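Side-chain contact in Fe(2+) transporter FeoB (Escherichia coli, PDB 3I8S), which transports ferrous iron across the inner membrane in a GTP-driven uptake system, here as its cytosolic GTP-binding domain: residues V175-Q179 and P180-E184. Residues are numbered along the deposited sequence; the frame is centred on the assembly and turned at random.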
# COMPACT_ATOMS: atom_id res chain seq x y z
N VAL A 175 -0.28 11.94 -5.38
CA VAL A 175 0.32 12.01 -6.69
C VAL A 175 -0.46 13.01 -7.51
O VAL A 175 -1.70 13.06 -7.47
CB VAL A 175 0.37 10.62 -7.36
CG1 VAL A 175 1.03 10.73 -8.73
CG2 VAL A 175 1.16 9.67 -6.46
N HIS A 176 0.26 13.85 -8.24
CA HIS A 176 -0.36 14.86 -9.07
C HIS A 176 -0.26 14.47 -10.53
O HIS A 176 0.65 14.89 -11.25
CB HIS A 176 0.26 16.25 -8.85
CG HIS A 176 -0.59 17.36 -9.38
ND1 HIS A 176 -1.59 17.95 -8.63
CD2 HIS A 176 -0.64 17.94 -10.59
CE1 HIS A 176 -2.20 18.86 -9.36
NE2 HIS A 176 -1.64 18.88 -10.56
N TYR A 177 -1.23 13.67 -10.96
CA TYR A 177 -1.28 13.22 -12.34
C TYR A 177 -1.78 14.30 -13.28
O TYR A 177 -2.64 15.11 -12.92
CB TYR A 177 -2.22 12.03 -12.48
CG TYR A 177 -1.85 10.82 -11.67
CD1 TYR A 177 -2.54 10.50 -10.51
CD2 TYR A 177 -0.79 10.00 -12.06
CE1 TYR A 177 -2.20 9.36 -9.78
CE2 TYR A 177 -0.46 8.87 -11.35
CZ TYR A 177 -1.17 8.56 -10.21
OH TYR A 177 -0.82 7.45 -9.53
N ALA A 178 -1.24 14.27 -14.51
CA ALA A 178 -1.69 15.16 -15.61
C ALA A 178 -3.20 15.00 -15.82
O ALA A 178 -3.71 13.86 -15.75
CB ALA A 178 -0.91 14.87 -16.91
N GLN A 179 -3.91 16.11 -16.02
CA GLN A 179 -5.40 16.07 -16.08
C GLN A 179 -5.95 15.10 -17.16
O GLN A 179 -6.96 14.44 -16.93
CB GLN A 179 -6.01 17.45 -16.26
CG GLN A 179 -7.54 17.49 -16.00
CD GLN A 179 -7.90 17.13 -14.56
OE1 GLN A 179 -7.36 17.72 -13.63
NE2 GLN A 179 -8.79 16.14 -14.38
N PRO A 180 -5.30 15.02 -18.33
CA PRO A 180 -5.88 14.05 -19.28
C PRO A 180 -5.87 12.61 -18.73
O PRO A 180 -6.83 11.86 -18.97
CB PRO A 180 -4.99 14.21 -20.53
CG PRO A 180 -4.42 15.54 -20.41
CD PRO A 180 -4.17 15.73 -18.94
N LEU A 181 -4.83 12.22 -17.98
CA LEU A 181 -4.76 10.89 -17.39
C LEU A 181 -5.94 10.67 -16.46
O LEU A 181 -6.59 9.63 -16.50
CB LEU A 181 -3.43 10.66 -16.66
CG LEU A 181 -2.16 10.73 -17.53
CD1 LEU A 181 -0.84 10.83 -16.71
CD2 LEU A 181 -2.11 9.54 -18.50
N LEU A 182 -6.20 11.67 -15.61
CA LEU A 182 -7.30 11.60 -14.65
C LEU A 182 -8.64 11.51 -15.37
O LEU A 182 -9.48 10.71 -14.97
CB LEU A 182 -7.29 12.80 -13.73
CG LEU A 182 -6.12 12.89 -12.75
CD1 LEU A 182 -6.30 14.20 -12.01
CD2 LEU A 182 -6.05 11.68 -11.79
N ASN A 183 -8.81 12.33 -16.42
CA ASN A 183 -10.04 12.34 -17.24
C ASN A 183 -10.33 10.98 -17.84
O ASN A 183 -11.48 10.46 -17.74
CB ASN A 183 -9.96 13.36 -18.37
CG ASN A 183 -10.08 14.81 -17.89
OD1 ASN A 183 -10.41 15.09 -16.73
ND2 ASN A 183 -9.79 15.73 -18.78
N GLU A 184 -9.33 10.39 -18.47
CA GLU A 184 -9.49 9.03 -19.08
C GLU A 184 -9.72 7.93 -18.05
O GLU A 184 -10.55 7.03 -18.27
CB GLU A 184 -8.30 8.68 -19.97
CG GLU A 184 -8.10 9.64 -21.16
CD GLU A 184 -9.18 9.53 -22.25
OE1 GLU A 184 -10.04 8.63 -22.22
OE2 GLU A 184 -9.16 10.37 -23.13
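Gln-179 and Asn-183, one turn apart at the start of helix 179-191, are joined twice. The backbone bond from Asn-183 N to Gln-179 O is 2.9 Å long and nearly straight, with an N-H...O angle of 166°. A second bond runs between the side-chain amides, Gln-179 NE2 donating to Asn-183 OD1 over 3.0 Å. The acceptor lies close to the plane of the Gln-179 amide, whereas NE2 stands 46° above the carbonyl plane of Asn-183, so the donor is well aligned and the acceptor's lone pairs are not. With CG anti to the backbone N (chi1 -167°) and a bend at chi2, the glutamine chain bends forward along the helix, which brings NE2 to Leu-182 CB and the asparagine.

Ala-178, at the N-cap position, cannot cap with its side chain. Its carbonyl O accepts two weak bonds: the first i to i+4 bond of the helix, from Leu-182 N at 3.3 Å, and a strongly bent one from Leu-181 N at 3.0 Å. Pro-180 has no N-H to satisfy at this first turn.

Leu-182 turns back toward the incoming chain and crosses Tyr-177 at about a right angle, its CD2 lying 3.9 Å from Tyr-177 CB. Cutting Leu-182 back to an alanine would remove CG and both methyls, and is likely to open a gap where CD2 now gives apolar cover to the tyrosine CB and CD1. The tyrosine hydroxyl is satisfied by Arg-248 and Glu-110, and the Glu-184 carboxylate forms a salt bridge with Arg-232.

Leu-181 and Tyr-177 both pack on Ile-244 and Leu-206, tying this turn to helices 240-259 and 198-210. The whole is a helix N-terminus with proline in the first turn, within the FeoB cytosolic helical domain.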